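Local coordinates for protein kojibiose phosphorylase (Gut metagenome, PDB 6W0P) that belongs to glycoside hydrolase family 65, a family of carbohydrate-active enzymes that join an N-terminal beta-sandwich domain, a central helical barrel and a small C-terminal beta domain, at residues 725-730 with 742-747; 174-179 with 226-231; 9-14 with 310-315. All coordinates share one frame; numbering follows the deposited sequence.

Overall arrangement
From the N terminus, the first partner reached is 9-14, which meets helix residues 310-315 in contact 3 and so closes a loop of 295 residues containing almost all of the N-terminal beta domain. Nested inside that loop is contact 2, where the end of strand 165-174 meets the hairpin turn of 226-231, closing 46 residues made largely of strands. Contact 1 follows in series: 725-730 and 742-747 enclose 11 residues and join the two sheets built mainly from the C-terminal part of the chain. No two contacts cross. Contacts 1 and 2 lie on opposite sides of the chain's centre, about 56 Å apart between centres; contact 3 ties the N-terminal sheet to helix 308-324.

Contact 1: residues 725-730 with 742-747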
# COMPACT_ATOMS: atom_id res chain seq x y z
N ILE A 725 3.16 -43.93 32.19
CA ILE A 725 3.45 -42.57 32.72
C ILE A 725 4.31 -42.78 33.96
O ILE A 725 3.87 -43.59 34.84
CB ILE A 725 2.16 -41.81 33.04
CG1 ILE A 725 1.24 -41.66 31.81
CG2 ILE A 725 2.46 -40.46 33.67
CD1 ILE A 725 -0.21 -41.43 32.16
N THR A 726 5.47 -42.12 34.03
CA THR A 726 6.43 -42.26 35.15
C THR A 726 6.87 -40.88 35.64
O THR A 726 6.90 -39.91 34.85
CB THR A 726 7.62 -43.16 34.76
OG1 THR A 726 8.06 -42.88 33.43
CG2 THR A 726 7.29 -44.63 34.83
N LYS A 727 7.24 -40.82 36.92
CA LYS A 727 7.98 -39.70 37.54
C LYS A 727 8.79 -40.22 38.74
O LYS A 727 8.51 -41.33 39.22
CB LYS A 727 7.01 -38.58 37.93
CG LYS A 727 6.21 -38.76 39.20
CD LYS A 727 5.17 -37.70 39.44
CE LYS A 727 4.30 -38.02 40.64
NZ LYS A 727 5.08 -38.14 41.89
N LYS A 728 9.73 -39.40 39.23
CA LYS A 728 10.66 -39.74 40.34
C LYS A 728 10.26 -39.00 41.62
O LYS A 728 10.81 -39.32 42.68
CB LYS A 728 12.09 -39.38 39.95
CG LYS A 728 12.58 -40.01 38.65
CD LYS A 728 12.69 -41.51 38.71
CE LYS A 728 14.12 -41.98 38.59
NZ LYS A 728 14.59 -41.83 37.20
N THR A 729 9.40 -37.98 41.53
CA THR A 729 8.94 -37.23 42.71
C THR A 729 8.15 -38.19 43.59
O THR A 729 7.62 -39.19 43.07
CB THR A 729 8.13 -35.98 42.31
OG1 THR A 729 7.18 -36.37 41.33
CG2 THR A 729 9.01 -34.86 41.81
N LYS A 730 8.06 -37.88 44.88
CA LYS A 730 7.51 -38.80 45.91
C LYS A 730 6.03 -38.50 46.15
O LYS A 730 5.37 -39.37 46.70
CB LYS A 730 8.27 -38.66 47.23
CG LYS A 730 9.77 -38.90 47.12
CD LYS A 730 10.09 -40.28 46.61
CE LYS A 730 11.58 -40.54 46.49
NZ LYS A 730 11.81 -41.95 46.08
N TYR A 742 -6.54 -40.66 38.04
CA TYR A 742 -5.57 -41.48 38.80
C TYR A 742 -4.77 -40.56 39.71
O TYR A 742 -4.74 -39.33 39.47
CB TYR A 742 -4.62 -42.22 37.87
CG TYR A 742 -5.27 -43.11 36.84
CD1 TYR A 742 -5.91 -42.59 35.73
CD2 TYR A 742 -5.25 -44.48 36.99
CE1 TYR A 742 -6.49 -43.42 34.78
CE2 TYR A 742 -5.83 -45.32 36.05
CZ TYR A 742 -6.46 -44.79 34.94
OH TYR A 742 -7.03 -45.60 34.01
N GLU A 743 -4.12 -41.16 40.68
CA GLU A 743 -3.10 -40.53 41.55
C GLU A 743 -1.74 -41.12 41.16
O GLU A 743 -1.43 -42.22 41.63
CB GLU A 743 -3.45 -40.80 43.01
CG GLU A 743 -4.60 -39.92 43.54
CD GLU A 743 -4.92 -40.15 45.01
OE1 GLU A 743 -4.72 -41.29 45.48
OE2 GLU A 743 -5.34 -39.20 45.69
N LEU A 744 -0.95 -40.41 40.37
CA LEU A 744 0.40 -40.86 39.97
C LEU A 744 1.38 -40.62 41.13
O LEU A 744 1.42 -39.52 41.66
CB LEU A 744 0.81 -40.09 38.72
CG LEU A 744 2.24 -40.30 38.25
CD1 LEU A 744 2.50 -41.77 37.96
CD2 LEU A 744 2.53 -39.43 37.03
N ILE A 745 2.11 -41.64 41.53
CA ILE A 745 3.16 -41.49 42.57
C ILE A 745 4.51 -41.79 41.90
O ILE A 745 5.34 -40.89 41.85
CB ILE A 745 2.86 -42.38 43.80
CG1 ILE A 745 1.58 -41.91 44.50
CG2 ILE A 745 4.05 -42.40 44.75
CD1 ILE A 745 0.99 -42.91 45.51
N ASP A 746 4.68 -43.00 41.36
CA ASP A 746 5.91 -43.43 40.64
C ASP A 746 5.57 -43.86 39.21
O ASP A 746 6.27 -43.41 38.28
CB ASP A 746 6.62 -44.53 41.43
CG ASP A 746 5.77 -45.77 41.65
OD1 ASP A 746 4.52 -45.66 41.83
OD2 ASP A 746 6.36 -46.85 41.62
N LYS A 747 4.51 -44.63 39.01
CA LYS A 747 4.24 -45.32 37.72
C LYS A 747 2.74 -45.57 37.56
O LYS A 747 2.08 -46.00 38.56
CB LYS A 747 5.02 -46.63 37.70
CG LYS A 747 4.97 -47.44 36.42
CD LYS A 747 6.08 -48.51 36.42
CE LYS A 747 5.88 -49.63 35.42
NZ LYS A 747 6.05 -49.13 34.04
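Lys727 starts with CG wedged between its backbone N and carbonyl carbon (chi1 79°), runs out straight, and turns only at its last bond (chi4 60°), which delivers NZ to Ile745 O at 2.8 Å. A long chain ending in an ammonium suits this place, because several acceptors converge here. Lys727 NZ also donates to Asn731 O and, at 2.8 Å, to Thr729 OG1, a hydroxyl fixed by a further hydrogen bond with His712 ND1; Thr729 O is at most a weak fourth partner that shares a proton. The carbonyls of Thr729 and Ile745 face each other as two acceptors, a closeness the shared ammonium probably makes tolerable. On the backbone, Lys727 N donates to Asp746 O (3.1 Å, 165° at the hydrogen).

Two sheets built mainly from the C-terminal part of the chain meet here. The chain leaves edge strand 740-744 of the four-stranded sheet and, through 745-746, enters 747-751 at the edge of the five-stranded one. There Thr726 and Lys747 form an antiparallel non-hydrogen-bonded pair, their side chains side by side with Thr726 CG2 4.0 Å from Lys747 CG. Branched apolar residues fill the space between the sheets: Ile725 CG2 lies 3.5 Å from Leu744 CD2, and strand 733-737 adds Ile735 beside both. The Lys727 methylenes and the Leu744 side chain run antiparallel alongside each other, Lys727 CE 3.9 Å from Leu744 CG, burying the aliphatic stem while its charged end reaches the carbonyls.

Contact 2: residues 174-179 with 226-231; sequences DSNILH and LNQKEV
The side-chain amide of Asn176 is gripped at both of its polar atoms by residues 228-229. Through its nitrogen, ND2 donates to Gln228 O at 3.1 Å, with the acceptor only 9° out of the amide plane. Its oxygen, OD1, receives Lys229 NZ at 2.7 Å, slightly tilted from the carbonyl plane. The amide of Gln228 comes across at 62° to that of Asn176, and its NE2 makes a weak bond to the same OD1 at 2.8 Å. Lys229 NZ also reaches Gln228 OE1 (3.0 Å), in that carbonyl's plane and on a lone pair, so the lysine bridges the two amide oxygens. Asparagine fits because one short, flat group supplies a donor and an acceptor together.

These partners sit at the tip of a beta hairpin with a two-residue loop, Gln228 and Lys229, in a type II turn from Asn227 to Glu230. Lys229 takes the left-handed conformation (phi 64°) usual for the third position of such a turn; its N donates to Glu191, and its O accepts from Ser175 N at 2.8 Å. Beside the hairpin, in the same five-stranded antiparallel sheet of the N-terminal domain, strand 165-174 ends in an Asx turn: Asp174 OD1 accepts from Asn176 N at 2.9 Å, which turns the chain so that the Asn176 side chain comes to lie against the hairpin tip.

Asp174 and Glu230 form an antiparallel non-hydrogen-bonded pair whose side chains leave the same face of the sheet, with Asp174 OD1 4.6 Å from Glu230 OE1. A water accepts a hydrogen bond from Asn176 ND2 and donates to both acids, weakly to Asp174. Such proximity would be expected to raise the proton affinity of one acid, an effect the water and a long, weak ion pair from Lys93 to Asp174 probably temper.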
# COMPACT_ATOMS: atom_id res chain seq x y z
N ASP A 174 35.92 -10.02 11.31
CA ASP A 174 35.53 -9.20 10.14
C ASP A 174 34.21 -8.51 10.46
O ASP A 174 33.18 -9.22 10.49
CB ASP A 174 35.39 -10.06 8.87
CG ASP A 174 34.87 -9.27 7.68
OD1 ASP A 174 34.76 -8.04 7.82
OD2 ASP A 174 34.58 -9.89 6.61
N SER A 175 34.21 -7.19 10.70
CA SER A 175 32.96 -6.45 10.96
C SER A 175 32.67 -5.48 9.80
O SER A 175 31.97 -4.49 10.03
CB SER A 175 32.97 -5.76 12.30
OG SER A 175 31.69 -5.22 12.60
N ASN A 176 33.14 -5.81 8.59
CA ASN A 176 32.79 -5.08 7.34
C ASN A 176 31.62 -5.79 6.64
O ASN A 176 31.32 -5.47 5.47
CB ASN A 176 34.02 -4.93 6.43
CG ASN A 176 35.02 -3.95 7.02
OD1 ASN A 176 34.68 -2.80 7.25
ND2 ASN A 176 36.23 -4.40 7.30
N ILE A 177 30.97 -6.74 7.34
CA ILE A 177 29.96 -7.67 6.75
C ILE A 177 28.75 -6.86 6.30
O ILE A 177 28.39 -5.86 6.97
CB ILE A 177 29.59 -8.83 7.71
CG1 ILE A 177 29.55 -8.46 9.20
CG2 ILE A 177 30.56 -9.97 7.53
CD1 ILE A 177 28.64 -7.34 9.58
N LEU A 178 28.14 -7.26 5.19
CA LEU A 178 26.92 -6.60 4.69
C LEU A 178 25.69 -7.26 5.30
O LEU A 178 25.73 -8.47 5.66
CB LEU A 178 26.87 -6.67 3.15
CG LEU A 178 28.14 -6.22 2.42
CD1 LEU A 178 27.98 -6.43 0.91
CD2 LEU A 178 28.49 -4.75 2.75
N HIS A 179 24.63 -6.47 5.45
CA HIS A 179 23.22 -6.91 5.61
C HIS A 179 22.44 -6.59 4.34
O HIS A 179 22.81 -5.61 3.65
CB HIS A 179 22.60 -6.25 6.83
CG HIS A 179 21.43 -7.01 7.33
ND1 HIS A 179 21.58 -8.06 8.21
CD2 HIS A 179 20.11 -6.90 7.06
CE1 HIS A 179 20.38 -8.57 8.45
NE2 HIS A 179 19.47 -7.87 7.77
N LEU A 226 45.90 -4.81 12.23
CA LEU A 226 44.75 -4.02 12.73
C LEU A 226 44.28 -3.08 11.61
O LEU A 226 44.86 -1.99 11.45
CB LEU A 226 45.16 -3.25 13.98
CG LEU A 226 45.76 -4.07 15.12
CD1 LEU A 226 46.22 -3.15 16.25
CD2 LEU A 226 44.78 -5.11 15.65
N ASN A 227 43.25 -3.49 10.87
CA ASN A 227 42.63 -2.69 9.77
C ASN A 227 41.27 -2.17 10.21
O ASN A 227 40.76 -2.60 11.26
CB ASN A 227 42.51 -3.54 8.51
CG ASN A 227 43.82 -4.25 8.25
OD1 ASN A 227 44.87 -3.62 8.31
ND2 ASN A 227 43.75 -5.55 8.03
N GLN A 228 40.67 -1.28 9.43
CA GLN A 228 39.38 -0.67 9.80
C GLN A 228 38.34 -1.81 9.93
O GLN A 228 38.09 -2.53 8.94
CB GLN A 228 39.07 0.49 8.85
CG GLN A 228 38.51 0.09 7.50
CD GLN A 228 37.04 -0.25 7.57
OE1 GLN A 228 36.39 -0.04 8.60
NE2 GLN A 228 36.49 -0.77 6.48
N LYS A 229 37.85 -2.03 11.15
CA LYS A 229 36.76 -3.00 11.49
C LYS A 229 37.16 -4.46 11.21
O LYS A 229 36.26 -5.30 11.18
CB LYS A 229 35.47 -2.62 10.76
CG LYS A 229 34.91 -1.26 11.16
CD LYS A 229 33.43 -1.06 10.92
CE LYS A 229 32.95 -1.56 9.58
NZ LYS A 229 33.43 -0.72 8.47
N GLU A 230 38.45 -4.78 11.03
CA GLU A 230 38.91 -6.19 10.97
C GLU A 230 40.29 -6.32 11.62
O GLU A 230 41.15 -5.41 11.47
CB GLU A 230 38.88 -6.74 9.54
CG GLU A 230 40.05 -6.35 8.67
CD GLU A 230 40.08 -6.98 7.28
OE1 GLU A 230 39.27 -7.90 7.02
OE2 GLU A 230 40.92 -6.55 6.47
N VAL A 231 40.50 -7.43 12.33
CA VAL A 231 41.85 -7.82 12.84
C VAL A 231 42.17 -9.22 12.33
O VAL A 231 41.24 -9.99 12.09
CB VAL A 231 41.93 -7.68 14.36
CG1 VAL A 231 41.72 -6.23 14.76
CG2 VAL A 231 40.96 -8.61 15.08
O HOH W 1 36.87 -6.97 6.31

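Contact 3: residues 9-14 with 310-315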
# COMPACT_ATOMS: atom_id res chain seq x y z
N LEU A 9 20.20 -35.18 3.16
CA LEU A 9 20.96 -35.37 4.43
C LEU A 9 20.78 -36.80 4.94
O LEU A 9 19.69 -37.36 4.79
CB LEU A 9 20.53 -34.31 5.45
CG LEU A 9 20.91 -32.89 5.04
CD1 LEU A 9 20.33 -31.86 6.00
CD2 LEU A 9 22.42 -32.72 4.98
N GLU A 10 21.83 -37.37 5.50
CA GLU A 10 21.78 -38.71 6.14
C GLU A 10 20.82 -38.66 7.34
O GLU A 10 20.70 -37.60 8.02
CB GLU A 10 23.17 -39.17 6.59
CG GLU A 10 24.16 -39.31 5.45
CD GLU A 10 23.63 -39.95 4.17
OE1 GLU A 10 23.85 -39.39 3.09
OE2 GLU A 10 22.96 -41.00 4.27
N THR A 11 20.17 -39.80 7.57
CA THR A 11 19.23 -40.06 8.67
C THR A 11 19.96 -40.75 9.82
O THR A 11 20.29 -41.93 9.66
CB THR A 11 18.07 -40.93 8.18
OG1 THR A 11 17.44 -40.17 7.15
CG2 THR A 11 17.08 -41.23 9.28
N GLU A 12 20.19 -40.02 10.91
CA GLU A 12 20.74 -40.53 12.18
C GLU A 12 19.95 -39.91 13.33
O GLU A 12 19.56 -38.75 13.24
CB GLU A 12 22.19 -40.12 12.40
CG GLU A 12 23.19 -40.68 11.41
CD GLU A 12 24.61 -40.40 11.86
OE1 GLU A 12 24.81 -40.19 13.10
OE2 GLU A 12 25.51 -40.39 10.98
N PRO A 13 19.77 -40.62 14.45
CA PRO A 13 18.90 -40.12 15.51
C PRO A 13 19.51 -38.95 16.29
O PRO A 13 18.70 -38.19 16.80
CB PRO A 13 18.66 -41.34 16.44
CG PRO A 13 19.76 -42.33 16.10
CD PRO A 13 20.33 -41.94 14.75
N TYR A 14 20.84 -38.79 16.35
CA TYR A 14 21.50 -37.77 17.22
C TYR A 14 22.38 -36.79 16.44
O TYR A 14 23.04 -35.96 17.08
CB TYR A 14 22.32 -38.45 18.34
CG TYR A 14 21.54 -39.31 19.29
CD1 TYR A 14 20.76 -38.75 20.30
CD2 TYR A 14 21.57 -40.69 19.19
CE1 TYR A 14 20.04 -39.54 21.19
CE2 TYR A 14 20.88 -41.49 20.08
CZ TYR A 14 20.10 -40.91 21.07
OH TYR A 14 19.39 -41.73 21.91
N ASP A 310 11.51 -39.48 11.41
CA ASP A 310 10.78 -38.64 12.39
C ASP A 310 11.63 -38.53 13.66
O ASP A 310 11.59 -37.49 14.31
CB ASP A 310 9.37 -39.16 12.64
CG ASP A 310 8.35 -38.71 11.60
OD1 ASP A 310 8.58 -37.66 10.98
OD2 ASP A 310 7.32 -39.39 11.47
N GLN A 311 12.35 -39.58 14.03
CA GLN A 311 13.19 -39.54 15.25
C GLN A 311 14.25 -38.45 15.05
O GLN A 311 14.45 -37.65 15.98
CB GLN A 311 13.81 -40.90 15.57
CG GLN A 311 14.77 -40.83 16.75
CD GLN A 311 14.09 -40.49 18.05
OE1 GLN A 311 13.72 -41.39 18.80
NE2 GLN A 311 13.89 -39.20 18.32
N GLN A 312 14.91 -38.42 13.89
CA GLN A 312 15.92 -37.38 13.58
C GLN A 312 15.23 -36.03 13.58
O GLN A 312 15.75 -35.11 14.22
CB GLN A 312 16.61 -37.61 12.23
CG GLN A 312 17.63 -36.52 11.88
CD GLN A 312 18.30 -36.84 10.56
OE1 GLN A 312 17.63 -37.15 9.57
NE2 GLN A 312 19.63 -36.80 10.54
N GLY A 313 14.11 -35.90 12.87
CA GLY A 313 13.39 -34.62 12.74
C GLY A 313 13.04 -34.05 14.10
O GLY A 313 13.47 -32.88 14.40
N ILE A 314 12.30 -34.80 14.92
CA ILE A 314 11.83 -34.23 16.21
C ILE A 314 13.05 -33.79 17.06
O ILE A 314 12.96 -32.76 17.75
CB ILE A 314 10.91 -35.17 17.00
CG1 ILE A 314 10.24 -34.41 18.13
CG2 ILE A 314 11.63 -36.41 17.52
CD1 ILE A 314 9.57 -33.14 17.70
N ARG A 315 14.13 -34.56 17.05
CA ARG A 315 15.29 -34.22 17.91
C ARG A 315 15.99 -33.00 17.31
O ARG A 315 16.40 -32.11 18.07
CB ARG A 315 16.18 -35.45 18.11
CG ARG A 315 17.09 -35.27 19.31
CD ARG A 315 17.86 -36.52 19.62
NE ARG A 315 17.10 -37.42 20.45
CZ ARG A 315 16.82 -38.69 20.18
NH1 ARG A 315 17.21 -39.25 19.03
NH2 ARG A 315 16.13 -39.39 21.07
O HOH W 2 17.69 -37.12 6.92
O HOH W 3 16.81 -42.01 19.68
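The guanidinium of Arg315 lies almost flat against the ring of Tyr14, their planes 19° apart. Tyr14 CE1 sits over the centre of the guanidinium, 3.5 Å from Arg315 CZ, while NH1 falls toward the rim of the ring. Gln311 NE2 lies over the opposite face, toward the rim, its amide held by Ile302 O (from NE2) and Ile304 N (to OE1). The edge is used as well: NH1 donates to Pro13 O at 2.9 Å, with that oxygen in the guanidinium plane although the donor stands above the carbonyl plane. Arginine suits this place, offering two faces and an edge at once; its NH2 forms a salt bridge to Asp301.

About one helical turn earlier, Gln312 points its amide along the other segment. A fully extended chain (chi1 178°) carries NE2 to Glu10 O at 2.9 Å, nearly straight at 168° and on a lone pair in the carbonyl plane. NE2 also donates to Arg15 O, and OE1 accepts from Arg650.

The short, weakly bonded strand at about 10-11 lies antiparallel to 15-19, whose Ile16 packs on Gln312. This edge of the large N-terminal sheet is thus held against helix 308-324, near the start of the central helical part.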